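Long-range contact in PlyP35 (Listeria phage P35, PDB 6S3Y), which is a phage endolysin, a cell wall hydrolase, whose C-terminal cell wall binding region probably targets it to the Listeria surface: residues Tyr61-Val69 / Ala80-Cys88. Residues are numbered along the deposited sequence; the frame is centred on the assembly and turned at random.
Sequences YIYHSMAKV and ATINAHAFC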
# COMPACT_ATOMS: atom_id res chain seq x y z
N TYR A 61 -5.83 2.10 -8.79
CA TYR A 61 -6.63 2.43 -7.60
C TYR A 61 -5.67 2.63 -6.42
O TYR A 61 -4.79 1.78 -6.22
CB TYR A 61 -7.61 1.28 -7.30
CG TYR A 61 -8.56 1.00 -8.44
CD1 TYR A 61 -8.22 0.15 -9.47
CD2 TYR A 61 -9.80 1.62 -8.49
CE1 TYR A 61 -9.08 -0.09 -10.54
CE2 TYR A 61 -10.68 1.38 -9.53
CZ TYR A 61 -10.32 0.53 -10.56
OH TYR A 61 -11.13 0.29 -11.63
N ILE A 62 -5.89 3.67 -5.64
CA ILE A 62 -5.02 3.94 -4.47
C ILE A 62 -5.89 4.31 -3.28
O ILE A 62 -6.87 5.05 -3.42
CB ILE A 62 -3.95 5.01 -4.82
CG1 ILE A 62 -2.99 5.21 -3.65
CG2 ILE A 62 -4.58 6.31 -5.27
CD1 ILE A 62 -1.67 5.83 -4.05
N TYR A 63 -5.53 3.77 -2.12
CA TYR A 63 -6.32 3.90 -0.88
C TYR A 63 -6.29 5.35 -0.40
O TYR A 63 -5.26 6.01 -0.59
CB TYR A 63 -5.77 2.89 0.12
CG TYR A 63 -6.59 2.70 1.36
CD1 TYR A 63 -7.62 1.78 1.40
CD2 TYR A 63 -6.31 3.42 2.51
CE1 TYR A 63 -8.34 1.54 2.57
CE2 TYR A 63 -7.02 3.19 3.68
CZ TYR A 63 -8.03 2.25 3.71
OH TYR A 63 -8.73 2.06 4.85
N HIS A 64 -7.38 5.83 0.18
CA HIS A 64 -7.65 7.28 0.39
C HIS A 64 -6.56 7.91 1.27
O HIS A 64 -6.21 9.07 1.02
CB HIS A 64 -9.04 7.49 0.97
CG HIS A 64 -9.17 7.14 2.40
ND1 HIS A 64 -9.17 5.82 2.87
CD2 HIS A 64 -9.26 7.93 3.47
CE1 HIS A 64 -9.28 5.83 4.18
NE2 HIS A 64 -9.35 7.10 4.57
N SER A 65 -6.03 7.17 2.25
CA SER A 65 -5.02 7.74 3.20
C SER A 65 -3.66 7.89 2.54
O SER A 65 -2.78 8.51 3.09
CB SER A 65 -4.98 6.95 4.47
OG SER A 65 -4.56 5.62 4.24
N MSE A 66 -3.47 7.35 1.32
CA MSE A 66 -2.22 7.52 0.59
C MSE A 66 -2.28 8.67 -0.43
O MSE A 66 -1.32 8.87 -1.19
CB MSE A 66 -1.83 6.22 -0.10
CG MSE A 66 -1.70 5.08 0.86
SE MSE A 66 -1.56 3.41 -0.08
CE MSE A 66 -1.40 2.19 1.45
N ALA A 67 -3.37 9.44 -0.43
CA ALA A 67 -3.51 10.54 -1.37
C ALA A 67 -4.09 11.76 -0.66
O ALA A 67 -5.21 11.68 -0.15
CB ALA A 67 -4.40 10.16 -2.54
N LYS A 68 -3.34 12.85 -0.65
CA LYS A 68 -3.73 14.14 -0.03
C LYS A 68 -4.22 15.06 -1.15
O LYS A 68 -3.39 15.44 -1.99
CB LYS A 68 -2.51 14.69 0.73
CG LYS A 68 -2.73 15.96 1.51
CD LYS A 68 -1.42 16.48 2.11
CE LYS A 68 -0.39 16.80 1.03
NZ LYS A 68 0.88 17.35 1.56
N VAL A 69 -5.50 15.38 -1.16
CA VAL A 69 -6.13 16.23 -2.23
C VAL A 69 -5.78 17.71 -1.94
O VAL A 69 -6.09 18.18 -0.85
CB VAL A 69 -7.66 16.04 -2.28
CG1 VAL A 69 -8.30 17.00 -3.26
CG2 VAL A 69 -8.06 14.65 -2.64
N ALA A 80 -3.69 15.61 -6.38
CA ALA A 80 -3.31 15.04 -5.07
C ALA A 80 -1.81 14.81 -5.01
O ALA A 80 -1.17 14.61 -6.07
CB ALA A 80 -4.06 13.75 -4.80
N THR A 81 -1.29 14.79 -3.78
CA THR A 81 0.10 14.43 -3.46
C THR A 81 0.10 13.08 -2.75
O THR A 81 -0.71 12.89 -1.86
CB THR A 81 0.73 15.54 -2.59
OG1 THR A 81 0.67 16.72 -3.38
CG2 THR A 81 2.16 15.21 -2.18
N ILE A 82 0.95 12.16 -3.16
CA ILE A 82 1.04 10.82 -2.54
C ILE A 82 1.63 10.93 -1.13
O ILE A 82 2.70 11.58 -0.94
CB ILE A 82 1.82 9.84 -3.44
CG1 ILE A 82 1.14 9.72 -4.80
CG2 ILE A 82 1.98 8.49 -2.76
CD1 ILE A 82 -0.39 9.52 -4.71
N ASN A 83 0.93 10.32 -0.18
CA ASN A 83 1.36 10.10 1.22
C ASN A 83 1.70 8.62 1.39
O ASN A 83 0.77 7.79 1.49
CB ASN A 83 0.27 10.58 2.17
CG ASN A 83 0.60 10.32 3.62
OD1 ASN A 83 1.57 10.84 4.13
ND2 ASN A 83 -0.18 9.49 4.29
N ALA A 84 2.97 8.28 1.34
CA ALA A 84 3.48 6.90 1.42
C ALA A 84 3.24 6.33 2.82
O ALA A 84 3.60 6.97 3.79
CB ALA A 84 4.93 6.84 1.01
N HIS A 85 2.69 5.12 2.88
CA HIS A 85 2.58 4.28 4.11
C HIS A 85 2.12 2.90 3.68
O HIS A 85 1.68 2.74 2.52
CB HIS A 85 1.65 4.89 5.17
CG HIS A 85 0.19 4.66 4.94
ND1 HIS A 85 -0.64 5.67 4.48
CD2 HIS A 85 -0.60 3.56 5.09
CE1 HIS A 85 -1.88 5.22 4.40
NE2 HIS A 85 -1.87 3.93 4.75
N ALA A 86 2.24 1.92 4.56
CA ALA A 86 1.79 0.55 4.29
C ALA A 86 0.77 0.16 5.36
O ALA A 86 0.35 1.03 6.18
CB ALA A 86 2.98 -0.36 4.23
N PHE A 87 0.39 -1.11 5.39
CA PHE A 87 -0.57 -1.67 6.36
C PHE A 87 -0.07 -3.05 6.77
O PHE A 87 0.61 -3.70 5.94
CB PHE A 87 -1.96 -1.82 5.76
CG PHE A 87 -2.79 -0.57 5.67
CD1 PHE A 87 -3.06 0.19 6.79
CD2 PHE A 87 -3.36 -0.19 4.46
CE1 PHE A 87 -3.87 1.30 6.72
CE2 PHE A 87 -4.19 0.93 4.39
CZ PHE A 87 -4.43 1.68 5.52
N CYS A 88 -0.46 -3.50 7.97
CA CYS A 88 -0.54 -4.96 8.27
C CYS A 88 -1.92 -5.25 8.83
O CYS A 88 -2.59 -4.33 9.41
CB CYS A 88 0.58 -5.41 9.20
SG CYS A 88 0.64 -4.48 10.75
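Ala80 faces Val69 as a non-hydrogen-bonded antiparallel pair, CA atoms 4.2 Å apart, and its CB also reaches Ala67 CB on the same side of the sheet. Thr81 supplies the paired bonds of the hairpin: its O accepts Lys68 N, with an N-H...O angle of 174°, and its N donates to Lys68 O. On the other side of the sheet the Lys68 chain runs beside Thr81, and its bend at chi3 (61°) brings CE to 4.0 Å from Thr81 CB. Ile82, opposite Ala67, sends CD1 to Ile62 CD1, also 4.0 Å away, on the side where Leu39 and Val37 of strand 36-41 pack. At Asn83 the ladder gives way to the 3-10 turn 64-66. The backbone N of Asn83 donates to Met66 O from above the carbonyl plane, while Asn83 ND2 lies 3.0 Å from Ser65 O in a bond nearly in line with that C=O, so one residue holds two successive carbonyls. His85 presents a ring face to the selenomethionine Met66, whose extended chain puts CE 4.1 Å from the ring centroid, a CH-pi contact. Phe87 then turns its ring edge onto a face of Tyr63 in a T-shaped stack, centroids 5.2 Å apart and planes at 86°; Phe99 meets Phe87 edge-to-face too. The chemistry thus changes along the segment from backbone pairing, through side-chain capture of a turn carbonyl, to aromatic and methyl packing, which implies that strand 78-89, which pairs with strands 36-41, 67-72 and 99-103, is tied to the turn by both polar and apolar contacts.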